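Local coordinates for protein putative esterase (Sulfolobus solfataricus P2, PDB 2RAU) that is probably a lipase or esterase of the alpha/beta-hydrolase fold and binds calcium ions, at residues Val53-Gly58 with Ala149-Gly154. Sequence-based numbering, arbitrary orientation.
Sequences VLILPG and AGESFG
The probable nucleophile elbow of an alpha/beta-hydrolase, G150-E151-S152-F153-G154, meets the parallel neighbour strand of L54, I55 and L56. Three backbone hydrogen bonds join the two. A149 N gives a nearly straight hydrogen bond to L54 O (2.7 Å). L56 N reaches A149 O, tilted from the carbonyl plane, and E151 N meets L56 O (3.0 Å) almost end-on to the carbonyl. On one sheet face I55 CG1 packs on A149 CB at 3.9 Å. The I55 and E151 side chains cross, with I55 CG2, anti to the backbone N, in van der Waals contact with E151 OE2 at 4.1 Å. On the other face L56 CB and CD1 lie against G154 O. A water donates to E151 OE1 at 2.7 Å and accepts from G58 N. The turn is tight: G154 N is hydrogen-bonded back to E151 O, and G154 CA lies 3.3 Å from P57 O. S152 has positive phi (60°), as expected of the elbow serine. Its OG is hydrogen-bonded to H329 NE2, consistent with a Ser-His-Asp triad. The F153 ring turns an edge to P57 O and also meets W123, W126 and W276. Strands 94-100 and 170-176 flank the pair in the sheet, while helix 123-141 covers L54 and L56.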
ATOM      1  N   VAL A  53      11.284  -4.157  -9.276  1.00 25.53           N
ATOM      2  CA  VAL A  53      10.381  -3.119  -8.786  1.00 25.40           C
ATOM      3  C   VAL A  53       9.882  -3.543  -7.430  1.00 24.66           C
ATOM      4  O   VAL A  53       9.340  -4.631  -7.315  1.00 24.83           O
ATOM      5  CB  VAL A  53       9.151  -2.935  -9.704  1.00 27.65           C
ATOM      6  CG1 VAL A  53       8.324  -1.817  -9.190  1.00 25.91           C
ATOM      7  CG2 VAL A  53       9.623  -2.682 -11.168  1.00 21.55           C
ATOM      8  N   LEU A  54      10.050  -2.688  -6.425  1.00 23.52           N
ATOM      9  CA  LEU A  54       9.500  -2.930  -5.094  1.00 24.80           C
ATOM     10  C   LEU A  54       8.364  -1.925  -4.862  1.00 25.48           C
ATOM     11  O   LEU A  54       8.535  -0.695  -5.027  1.00 24.02           O
ATOM     12  CB  LEU A  54      10.566  -2.786  -3.991  1.00 25.99           C
ATOM     13  CG  LEU A  54      10.104  -2.705  -2.524  1.00 22.65           C
ATOM     14  CD1 LEU A  54       9.410  -4.050  -2.133  1.00 23.78           C
ATOM     15  CD2 LEU A  54      11.276  -2.332  -1.620  1.00 24.38           C
ATOM     16  N   ILE A  55       7.216  -2.448  -4.460  1.00 26.19           N
ATOM     17  CA  ILE A  55       6.036  -1.612  -4.159  1.00 26.11           C
ATOM     18  C   ILE A  55       5.717  -1.626  -2.682  1.00 24.04           C
ATOM     19  O   ILE A  55       5.499  -2.661  -2.095  1.00 25.95           O
ATOM     20  CB  ILE A  55       4.811  -2.025  -5.036  1.00 26.36           C
ATOM     21  CG1 ILE A  55       5.271  -2.166  -6.515  1.00 29.21           C
ATOM     22  CG2 ILE A  55       3.632  -0.986  -4.860  1.00 22.66           C
ATOM     23  CD1 ILE A  55       4.189  -2.396  -7.558  1.00 29.06           C
ATOM     24  N   LEU A  56       5.721  -0.439  -2.097  1.00 20.36           N
ATOM     25  CA  LEU A  56       5.427  -0.209  -0.698  1.00 23.71           C
ATOM     26  C   LEU A  56       3.930   0.046  -0.487  1.00 25.32           C
ATOM     27  O   LEU A  56       3.380   0.991  -1.042  1.00 24.64           O
ATOM     28  CB  LEU A  56       6.259   0.975  -0.218  1.00 23.82           C
ATOM     29  CG  LEU A  56       7.807   0.888  -0.295  1.00 24.45           C
ATOM     30  CD1 LEU A  56       8.465   2.091   0.341  1.00 22.71           C
ATOM     31  CD2 LEU A  56       8.330  -0.462   0.307  1.00 23.19           C
ATOM     32  N   PRO A  57       3.254  -0.820   0.274  1.00 26.26           N
ATOM     33  CA  PRO A  57       1.847  -0.555   0.510  1.00 26.06           C
ATOM     34  C   PRO A  57       1.581   0.661   1.372  1.00 26.40           C
ATOM     35  O   PRO A  57       2.469   1.149   2.037  1.00 29.12           O
ATOM     36  CB  PRO A  57       1.367  -1.804   1.255  1.00 24.38           C
ATOM     37  CG  PRO A  57       2.448  -2.854   0.960  1.00 26.55           C
ATOM     38  CD  PRO A  57       3.692  -2.087   0.890  1.00 26.20           C
ATOM     39  N   GLY A  58       0.296   1.063   1.403  1.00 25.86           N
ATOM     40  CA  GLY A  58      -0.168   2.206   2.170  1.00 26.05           C
ATOM     41  C   GLY A  58      -0.720   1.747   3.505  1.00 26.96           C
ATOM     42  O   GLY A  58      -0.504   0.626   3.901  1.00 26.03           O
ATOM     43  N   ALA A 149       8.301   1.906  -5.854  1.00 26.67           N
ATOM     44  CA  ALA A 149       6.958   2.449  -5.997  1.00 24.92           C
ATOM     45  C   ALA A 149       6.331   2.459  -4.643  1.00 23.86           C
ATOM     46  O   ALA A 149       6.659   1.635  -3.768  1.00 26.11           O
ATOM     47  CB  ALA A 149       6.137   1.620  -6.976  1.00 22.54           C
ATOM     48  N   GLY A 150       5.385   3.363  -4.465  1.00 26.13           N
ATOM     49  CA  GLY A 150       4.676   3.528  -3.217  1.00 25.58           C
ATOM     50  C   GLY A 150       3.230   3.940  -3.413  1.00 26.33           C
ATOM     51  O   GLY A 150       2.944   4.814  -4.230  1.00 25.79           O
ATOM     52  N   GLU A 151       2.322   3.282  -2.681  1.00 28.09           N
ATOM     53  CA  GLU A 151       0.895   3.636  -2.711  1.00 27.21           C
ATOM     54  C   GLU A 151       0.506   4.368  -1.449  1.00 28.99           C
ATOM     55  O   GLU A 151       0.633   3.833  -0.365  1.00 26.91           O
ATOM     56  CB  GLU A 151       0.039   2.360  -2.831  1.00 25.97           C
ATOM     57  CG  GLU A 151       0.374   1.511  -4.036  1.00 28.32           C
ATOM     58  CD  GLU A 151      -0.547   0.321  -4.252  1.00 28.39           C
ATOM     59  OE1 GLU A 151      -1.403   0.026  -3.361  1.00 29.24           O
ATOM     60  OE2 GLU A 151      -0.420  -0.321  -5.318  1.00 28.17           O
ATOM     61  N   SER A 152       0.006   5.597  -1.597  1.00 30.00           N
ATOM     62  CA  SER A 152      -0.517   6.373  -0.474  1.00 30.08           C
ATOM     63  C   SER A 152       0.626   6.601   0.583  1.00 30.99           C
ATOM     64  O   SER A 152       1.664   7.134   0.215  1.00 30.96           O
ATOM     65  CB  SER A 152      -1.765   5.643   0.066  1.00 30.54           C
ATOM     66  OG  SER A 152      -2.537   6.505   0.846  1.00 28.23           O
ATOM     67  N   PHE A 153       0.440   6.197   1.853  1.00 28.91           N
ATOM     68  CA  PHE A 153       1.526   6.191   2.856  1.00 27.20           C
ATOM     69  C   PHE A 153       2.830   5.599   2.286  1.00 27.95           C
ATOM     70  O   PHE A 153       3.924   6.060   2.569  1.00 25.65           O
ATOM     71  CB  PHE A 153       1.150   5.355   4.090  1.00 28.00           C
ATOM     72  CG  PHE A 153       2.336   4.990   4.922  1.00 26.33           C
ATOM     73  CD1 PHE A 153       2.848   5.873   5.848  1.00 29.29           C
ATOM     74  CD2 PHE A 153       3.017   3.788   4.710  1.00 28.72           C
ATOM     75  CE1 PHE A 153       3.972   5.531   6.602  1.00 26.63           C
ATOM     76  CE2 PHE A 153       4.162   3.449   5.475  1.00 25.83           C
ATOM     77  CZ  PHE A 153       4.647   4.350   6.381  1.00 25.40           C
ATOM     78  N   GLY A 154       2.720   4.543   1.504  1.00 27.03           N
ATOM     79  CA  GLY A 154       3.899   3.934   0.888  1.00 27.87           C
ATOM     80  C   GLY A 154       4.679   4.862  -0.001  1.00 26.37           C
ATOM     81  O   GLY A 154       5.872   4.658  -0.206  1.00 24.60           O
TER
HETATM   82  O   HOH W   1      -1.353  -0.201  -0.687  1.00 17.11           O